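Long-range contact in sulfate transporter 4.1, chloroplastic (Arabidopsis thaliana, PDB 7LHV), which cotransports sulfate with protons across the membrane and may help regulate sulfate assimilation: residues Val137-Ile149 with Tyr361-Ala375. Sequence-based numbering, arbitrary orientation.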
ATOM      1  N   VAL A 137      26.239 -21.156 -11.814  1.00 54.60           N
ATOM      2  CA  VAL A 137      25.469 -21.344 -10.594  1.00 54.60           C
ATOM      3  C   VAL A 137      23.992 -21.494 -10.922  1.00 54.60           C
ATOM      4  O   VAL A 137      23.319 -22.397 -10.410  1.00 54.60           O
ATOM      5  CB  VAL A 137      25.724 -20.191  -9.611  1.00 54.60           C
ATOM      6  CG1 VAL A 137      24.866 -20.362  -8.382  1.00 54.60           C
ATOM      7  CG2 VAL A 137      27.186 -20.161  -9.225  1.00 54.60           C
ATOM      8  N   TYR A 138      23.471 -20.646 -11.812  1.00 55.06           N
ATOM      9  CA  TYR A 138      22.039 -20.680 -12.083  1.00 55.06           C
ATOM     10  C   TYR A 138      21.630 -22.017 -12.679  1.00 55.06           C
ATOM     11  O   TYR A 138      20.619 -22.603 -12.272  1.00 55.06           O
ATOM     12  CB  TYR A 138      21.643 -19.541 -13.013  1.00 55.06           C
ATOM     13  CG  TYR A 138      20.156 -19.473 -13.249  1.00 55.06           C
ATOM     14  CD1 TYR A 138      19.317 -18.898 -12.312  1.00 55.06           C
ATOM     15  CD2 TYR A 138      19.590 -19.999 -14.400  1.00 55.06           C
ATOM     16  CE1 TYR A 138      17.961 -18.834 -12.516  1.00 55.06           C
ATOM     17  CE2 TYR A 138      18.231 -19.941 -14.612  1.00 55.06           C
ATOM     18  CZ  TYR A 138      17.422 -19.357 -13.666  1.00 55.06           C
ATOM     19  OH  TYR A 138      16.064 -19.296 -13.868  1.00 55.06           O
ATOM     20  N   ALA A 139      22.426 -22.538 -13.612  1.00 57.21           N
ATOM     21  CA  ALA A 139      22.118 -23.825 -14.222  1.00 57.21           C
ATOM     22  C   ALA A 139      22.043 -24.940 -13.194  1.00 57.21           C
ATOM     23  O   ALA A 139      21.427 -25.975 -13.462  1.00 57.21           O
ATOM     24  CB  ALA A 139      23.159 -24.165 -15.287  1.00 57.21           C
ATOM     25  N   ILE A 140      22.657 -24.756 -12.027  1.00 61.55           N
ATOM     26  CA  ILE A 140      22.534 -25.739 -10.960  1.00 61.55           C
ATOM     27  C   ILE A 140      21.373 -25.415 -10.025  1.00 61.55           C
ATOM     28  O   ILE A 140      20.723 -26.328  -9.509  1.00 61.55           O
ATOM     29  CB  ILE A 140      23.857 -25.847 -10.182  1.00 61.55           C
ATOM     30  CG1 ILE A 140      25.002 -26.194 -11.131  1.00 61.55           C
ATOM     31  CG2 ILE A 140      23.754 -26.896  -9.094  1.00 61.55           C
ATOM     32  CD1 ILE A 140      26.365 -26.142 -10.480  1.00 61.55           C
ATOM     33  N   PHE A 141      21.078 -24.133  -9.808  1.00 58.30           N
ATOM     34  CA  PHE A 141      20.102 -23.731  -8.803  1.00 58.30           C
ATOM     35  C   PHE A 141      18.882 -23.036  -9.391  1.00 58.30           C
ATOM     36  O   PHE A 141      18.048 -22.533  -8.632  1.00 58.30           O
ATOM     37  CB  PHE A 141      20.761 -22.825  -7.759  1.00 58.30           C
ATOM     38  CG  PHE A 141      21.792 -23.521  -6.922  1.00 58.30           C
ATOM     39  CD1 PHE A 141      21.416 -24.416  -5.940  1.00 58.30           C
ATOM     40  CD2 PHE A 141      23.141 -23.281  -7.120  1.00 58.30           C
ATOM     41  CE1 PHE A 141      22.362 -25.060  -5.169  1.00 58.30           C
ATOM     42  CE2 PHE A 141      24.091 -23.920  -6.352  1.00 58.30           C
ATOM     43  CZ  PHE A 141      23.702 -24.811  -5.377  1.00 58.30           C
ATOM     44  N   GLY A 142      18.750 -22.994 -10.709  1.00 57.22           N
ATOM     45  CA  GLY A 142      17.639 -22.321 -11.349  1.00 57.22           C
ATOM     46  C   GLY A 142      16.539 -23.284 -11.753  1.00 57.22           C
ATOM     47  O   GLY A 142      16.799 -24.400 -12.193  1.00 57.22           O
ATOM     48  N   SER A 143      15.297 -22.829 -11.600  1.00 62.09           N
ATOM     49  CA  SER A 143      14.142 -23.642 -11.958  1.00 62.09           C
ATOM     50  C   SER A 143      13.796 -23.558 -13.436  1.00 62.09           C
ATOM     51  O   SER A 143      13.318 -24.543 -14.008  1.00 62.09           O
ATOM     52  CB  SER A 143      12.929 -23.223 -11.126  1.00 62.09           C
ATOM     53  OG  SER A 143      13.133 -23.507  -9.755  1.00 62.09           O
ATOM     54  N   SER A 144      14.019 -22.408 -14.064  1.00 62.31           N
ATOM     55  CA  SER A 144      13.692 -22.252 -15.475  1.00 62.31           C
ATOM     56  C   SER A 144      14.702 -22.990 -16.343  1.00 62.31           C
ATOM     57  O   SER A 144      15.888 -23.067 -16.018  1.00 62.31           O
ATOM     58  CB  SER A 144      13.658 -20.774 -15.850  1.00 62.31           C
ATOM     59  OG  SER A 144      13.135 -20.598 -17.154  1.00 62.31           O
ATOM     60  N   ARG A 145      14.220 -23.541 -17.455  1.00 66.38           N
ATOM     61  CA  ARG A 145      15.068 -24.279 -18.379  1.00 66.38           C
ATOM     62  C   ARG A 145      15.413 -23.496 -19.638  1.00 66.38           C
ATOM     63  O   ARG A 145      16.264 -23.946 -20.410  1.00 66.38           O
ATOM     64  CB  ARG A 145      14.397 -25.602 -18.769  1.00 66.38           C
ATOM     65  CG  ARG A 145      14.109 -26.509 -17.590  1.00 66.38           C
ATOM     66  CD  ARG A 145      13.319 -27.732 -18.013  1.00 66.38           C
ATOM     67  NE  ARG A 145      12.841 -28.490 -16.863  1.00 66.38           N
ATOM     68  CZ  ARG A 145      12.001 -29.513 -16.939  1.00 66.38           C
ATOM     69  NH1 ARG A 145      11.525 -29.932 -18.100  1.00 66.38           N
ATOM     70  NH2 ARG A 145      11.627 -30.130 -15.822  1.00 66.38           N
ATOM     71  N   GLN A 146      14.781 -22.345 -19.866  1.00 63.42           N
ATOM     72  CA  GLN A 146      15.097 -21.508 -21.011  1.00 63.42           C
ATOM     73  C   GLN A 146      15.575 -20.112 -20.640  1.00 63.42           C
ATOM     74  O   GLN A 146      16.007 -19.375 -21.531  1.00 63.42           O
ATOM     75  CB  GLN A 146      13.883 -21.371 -21.946  1.00 63.42           C
ATOM     76  CG  GLN A 146      13.534 -22.609 -22.763  1.00 63.42           C
ATOM     77  CD  GLN A 146      12.994 -23.742 -21.925  1.00 63.42           C
ATOM     78  OE1 GLN A 146      13.567 -24.828 -21.883  1.00 63.42           O
ATOM     79  NE2 GLN A 146      11.876 -23.496 -21.252  1.00 63.42           N
ATOM     80  N   LEU A 147      15.503 -19.725 -19.371  1.00 55.48           N
ATOM     81  CA  LEU A 147      15.907 -18.383 -18.977  1.00 55.48           C
ATOM     82  C   LEU A 147      17.413 -18.213 -19.107  1.00 55.48           C
ATOM     83  O   LEU A 147      18.190 -19.097 -18.740  1.00 55.48           O
ATOM     84  CB  LEU A 147      15.469 -18.094 -17.543  1.00 55.48           C
ATOM     85  CG  LEU A 147      15.636 -16.649 -17.080  1.00 55.48           C
ATOM     86  CD1 LEU A 147      14.549 -15.783 -17.663  1.00 55.48           C
ATOM     87  CD2 LEU A 147      15.623 -16.565 -15.572  1.00 55.48           C
ATOM     88  N   ALA A 148      17.824 -17.061 -19.630  1.00 55.07           N
ATOM     89  CA  ALA A 148      19.230 -16.721 -19.795  1.00 55.07           C
ATOM     90  C   ALA A 148      19.612 -15.662 -18.773  1.00 55.07           C
ATOM     91  O   ALA A 148      18.960 -14.617 -18.681  1.00 55.07           O
ATOM     92  CB  ALA A 148      19.510 -16.223 -21.212  1.00 55.07           C
ATOM     93  N   ILE A 149      20.677 -15.928 -18.019  1.00 53.77           N
ATOM     94  CA  ILE A 149      21.084 -15.108 -16.885  1.00 53.77           C
ATOM     95  C   ILE A 149      22.334 -14.331 -17.265  1.00 53.77           C
ATOM     96  O   ILE A 149      23.285 -14.900 -17.814  1.00 53.77           O
ATOM     97  CB  ILE A 149      21.324 -15.972 -15.636  1.00 53.77           C
ATOM     98  CG1 ILE A 149      19.985 -16.401 -15.052  1.00 53.77           C
ATOM     99  CG2 ILE A 149      22.126 -15.219 -14.598  1.00 53.77           C
ATOM    100  CD1 ILE A 149      19.090 -15.241 -14.733  1.00 53.77           C
ATOM    101  N   TYR A 361       6.194 -27.388 -18.418  1.00 65.86           N
ATOM    102  CA  TYR A 361       6.814 -27.874 -17.194  1.00 65.86           C
ATOM    103  C   TYR A 361       6.450 -26.940 -16.048  1.00 65.86           C
ATOM    104  O   TYR A 361       6.068 -25.787 -16.257  1.00 65.86           O
ATOM    105  CB  TYR A 361       8.337 -28.024 -17.336  1.00 65.86           C
ATOM    106  CG  TYR A 361       9.103 -26.740 -17.564  1.00 65.86           C
ATOM    107  CD1 TYR A 361       9.310 -26.251 -18.845  1.00 65.86           C
ATOM    108  CD2 TYR A 361       9.641 -26.031 -16.501  1.00 65.86           C
ATOM    109  CE1 TYR A 361      10.014 -25.086 -19.057  1.00 65.86           C
ATOM    110  CE2 TYR A 361      10.346 -24.863 -16.704  1.00 65.86           C
ATOM    111  CZ  TYR A 361      10.529 -24.397 -17.985  1.00 65.86           C
ATOM    112  OH  TYR A 361      11.231 -23.234 -18.196  1.00 65.86           O
ATOM    113  N   GLU A 362       6.561 -27.465 -14.830  1.00 70.30           N
ATOM    114  CA  GLU A 362       6.163 -26.727 -13.640  1.00 70.30           C
ATOM    115  C   GLU A 362       7.244 -25.747 -13.215  1.00 70.30           C
ATOM    116  O   GLU A 362       8.439 -26.002 -13.384  1.00 70.30           O
ATOM    117  CB  GLU A 362       5.867 -27.688 -12.490  1.00 70.30           C
ATOM    118  CG  GLU A 362       4.725 -28.649 -12.746  1.00 70.30           C
ATOM    119  CD  GLU A 362       3.893 -28.896 -11.506  1.00 70.30           C
ATOM    120  OE1 GLU A 362       3.314 -29.994 -11.387  1.00 70.30           O
ATOM    121  OE2 GLU A 362       3.816 -27.990 -10.650  1.00 70.30           O
ATOM    122  N   LEU A 363       6.815 -24.624 -12.644  1.00 63.21           N
ATOM    123  CA  LEU A 363       7.733 -23.633 -12.107  1.00 63.21           C
ATOM    124  C   LEU A 363       7.011 -22.839 -11.030  1.00 63.21           C
ATOM    125  O   LEU A 363       5.824 -22.533 -11.167  1.00 63.21           O
ATOM    126  CB  LEU A 363       8.256 -22.701 -13.206  1.00 63.21           C
ATOM    127  CG  LEU A 363       9.396 -21.740 -12.871  1.00 63.21           C
ATOM    128  CD1 LEU A 363      10.253 -21.534 -14.097  1.00 63.21           C
ATOM    129  CD2 LEU A 363       8.864 -20.404 -12.386  1.00 63.21           C
ATOM    130  N   ASP A 364       7.735 -22.508  -9.965  1.00 62.19           N
ATOM    131  CA  ASP A 364       7.208 -21.708  -8.873  1.00 62.19           C
ATOM    132  C   ASP A 364       8.027 -20.435  -8.716  1.00 62.19           C
ATOM    133  O   ASP A 364       9.228 -20.414  -8.997  1.00 62.19           O
ATOM    134  CB  ASP A 364       7.186 -22.506  -7.565  1.00 62.19           C
ATOM    135  CG  ASP A 364       8.543 -23.057  -7.194  1.00 62.19           C
ATOM    136  OD1 ASP A 364       9.488 -22.901  -7.991  1.00 62.19           O
ATOM    137  OD2 ASP A 364       8.665 -23.646  -6.101  1.00 62.19           O
ATOM    138  N   SER A 365       7.363 -19.368  -8.274  1.00 57.78           N
ATOM    139  CA  SER A 365       7.992 -18.057  -8.205  1.00 57.78           C
ATOM    140  C   SER A 365       8.929 -17.906  -7.016  1.00 57.78           C
ATOM    141  O   SER A 365       9.626 -16.891  -6.930  1.00 57.78           O
ATOM    142  CB  SER A 365       6.918 -16.975  -8.153  1.00 57.78           C
ATOM    143  OG  SER A 365       5.935 -17.194  -9.149  1.00 57.78           O
ATOM    144  N   ASN A 366       8.956 -18.868  -6.098  1.00 57.78           N
ATOM    145  CA  ASN A 366       9.815 -18.765  -4.926  1.00 57.78           C
ATOM    146  C   ASN A 366      11.152 -19.467  -5.125  1.00 57.78           C
ATOM    147  O   ASN A 366      12.203 -18.908  -4.785  1.00 57.78           O
ATOM    148  CB  ASN A 366       9.091 -19.333  -3.705  1.00 57.78           C
ATOM    149  CG  ASN A 366       7.746 -18.676  -3.475  1.00 57.78           C
ATOM    150  OD1 ASN A 366       7.620 -17.455  -3.550  1.00 57.78           O
ATOM    151  ND2 ASN A 366       6.732 -19.485  -3.202  1.00 57.78           N
ATOM    152  N   SER A 367      11.138 -20.682  -5.676  1.00 58.51           N
ATOM    153  CA  SER A 367      12.394 -21.367  -5.961  1.00 58.51           C
ATOM    154  C   SER A 367      13.187 -20.628  -7.029  1.00 58.51           C
ATOM    155  O   SER A 367      14.422 -20.632  -7.009  1.00 58.51           O
ATOM    156  CB  SER A 367      12.127 -22.806  -6.392  1.00 58.51           C
ATOM    157  OG  SER A 367      11.466 -23.530  -5.370  1.00 58.51           O
ATOM    158  N   GLU A 368      12.494 -19.985  -7.971  1.00 54.81           N
ATOM    159  CA  GLU A 368      13.193 -19.194  -8.978  1.00 54.81           C
ATOM    160  C   GLU A 368      13.906 -18.003  -8.352  1.00 54.81           C
ATOM    161  O   GLU A 368      15.058 -17.708  -8.696  1.00 54.81           O
ATOM    162  CB  GLU A 368      12.216 -18.735 -10.057  1.00 54.81           C
ATOM    163  CG  GLU A 368      12.809 -17.740 -11.030  1.00 54.81           C
ATOM    164  CD  GLU A 368      13.770 -18.385 -12.006  1.00 54.81           C
ATOM    165  OE1 GLU A 368      13.784 -19.629 -12.104  1.00 54.81           O
ATOM    166  OE2 GLU A 368      14.518 -17.645 -12.678  1.00 54.81           O
ATOM    167  N   LEU A 369      13.242 -17.302  -7.429  1.00 51.85           N
ATOM    168  CA  LEU A 369      13.904 -16.203  -6.730  1.00 51.85           C
ATOM    169  C   LEU A 369      15.068 -16.703  -5.889  1.00 51.85           C
ATOM    170  O   LEU A 369      16.107 -16.042  -5.804  1.00 51.85           O
ATOM    171  CB  LEU A 369      12.909 -15.444  -5.857  1.00 51.85           C
ATOM    172  CG  LEU A 369      12.118 -14.333  -6.538  1.00 51.85           C
ATOM    173  CD1 LEU A 369      11.036 -13.817  -5.613  1.00 51.85           C
ATOM    174  CD2 LEU A 369      13.062 -13.216  -6.936  1.00 51.85           C
ATOM    175  N   PHE A 370      14.911 -17.861  -5.247  1.00 52.78           N
ATOM    176  CA  PHE A 370      16.017 -18.409  -4.472  1.00 52.78           C
ATOM    177  C   PHE A 370      17.205 -18.733  -5.373  1.00 52.78           C
ATOM    178  O   PHE A 370      18.360 -18.478  -5.009  1.00 52.78           O
ATOM    179  CB  PHE A 370      15.561 -19.645  -3.700  1.00 52.78           C
ATOM    180  CG  PHE A 370      16.626 -20.231  -2.820  1.00 52.78           C
ATOM    181  CD1 PHE A 370      16.888 -19.682  -1.579  1.00 52.78           C
ATOM    182  CD2 PHE A 370      17.361 -21.329  -3.230  1.00 52.78           C
ATOM    183  CE1 PHE A 370      17.865 -20.210  -0.764  1.00 52.78           C
ATOM    184  CE2 PHE A 370      18.340 -21.864  -2.417  1.00 52.78           C
ATOM    185  CZ  PHE A 370      18.591 -21.303  -1.183  1.00 52.78           C
ATOM    186  N   GLY A 371      16.941 -19.292  -6.555  1.00 51.72           N
ATOM    187  CA  GLY A 371      18.019 -19.577  -7.488  1.00 51.72           C
ATOM    188  C   GLY A 371      18.711 -18.323  -7.985  1.00 51.72           C
ATOM    189  O   GLY A 371      19.941 -18.280  -8.086  1.00 51.72           O
ATOM    190  N   LEU A 372      17.933 -17.284  -8.301  1.00 50.53           N
ATOM    191  CA  LEU A 372      18.533 -16.011  -8.693  1.00 50.53           C
ATOM    192  C   LEU A 372      19.392 -15.440  -7.574  1.00 50.53           C
ATOM    193  O   LEU A 372      20.486 -14.923  -7.825  1.00 50.53           O
ATOM    194  CB  LEU A 372      17.454 -15.005  -9.087  1.00 50.53           C
ATOM    195  CG  LEU A 372      16.647 -15.261 -10.352  1.00 50.53           C
ATOM    196  CD1 LEU A 372      15.547 -14.228 -10.482  1.00 50.53           C
ATOM    197  CD2 LEU A 372      17.561 -15.214 -11.548  1.00 50.53           C
ATOM    198  N   GLY A 373      18.908 -15.512  -6.334  1.00 50.06           N
ATOM    199  CA  GLY A 373      19.687 -15.007  -5.219  1.00 50.06           C
ATOM    200  C   GLY A 373      20.986 -15.761  -5.016  1.00 50.06           C
ATOM    201  O   GLY A 373      22.031 -15.159  -4.766  1.00 50.06           O
ATOM    202  N   VAL A 374      20.937 -17.090  -5.115  1.00 49.19           N
ATOM    203  CA  VAL A 374      22.155 -17.883  -4.968  1.00 49.19           C
ATOM    204  C   VAL A 374      23.142 -17.551  -6.081  1.00 49.19           C
ATOM    205  O   VAL A 374      24.350 -17.404  -5.842  1.00 49.19           O
ATOM    206  CB  VAL A 374      21.816 -19.383  -4.935  1.00 49.19           C
ATOM    207  CG1 VAL A 374      23.076 -20.214  -5.052  1.00 49.19           C
ATOM    208  CG2 VAL A 374      21.080 -19.719  -3.658  1.00 49.19           C
ATOM    209  N   ALA A 375      22.643 -17.424  -7.314  1.00 48.56           N
ATOM    210  CA  ALA A 375      23.512 -17.064  -8.428  1.00 48.56           C
ATOM    211  C   ALA A 375      24.161 -15.707  -8.203  1.00 48.56           C
ATOM    212  O   ALA A 375      25.361 -15.538  -8.443  1.00 48.56           O
ATOM    213  CB  ALA A 375      22.719 -17.070  -9.734  1.00 48.56           C
TER
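Tyr361 OH is gripped from the 137-149 side by two donors: Arg145 N at 3.1 Å, almost straight, and, weakly, Ser144 OG. It thereby ties the loop after helix 125-141 to the loop before helix 365-381, within the membrane domain of this SLC26/SulP transporter. The side chain of Arg145, extended from CG to NE, runs along one face of the same ring. Arg145 CD sits 4.1 Å from the centroid of the Tyr361 ring in a CH-pi contact, and the guanidinium, 7° from the ring plane, stacks off-centre toward Tyr361 CB. A leucine in place of Tyr361 would probably leave Arg145 N without its acceptor and the guanidinium without its flat support.

On the first turns of helix 365-381, the buried carboxylate of Glu368 takes the hydroxyl of Tyr138, Tyr138 OH to Glu368 OE2 2.6 Å, on the syn lone pair, while OE1 receives a weak bond from Ser144 N. Tyr138 fits as a knob among Glu368, Gly371, Leu372 and Ala375, its chi1 of -176° carrying the ring across to the carboxylate. The helical segments run roughly antiparallel (151°), the axes of the short segments approaching to 8.6 Å. Gly371, with no side chain, faces Phe141 O, its CA forming a CA-H...O contact. Toward Ala375, Val374 CG1 lies over a face of the Phe141 ring, 4.1 Å from its centroid, and also touches Val137 CG1.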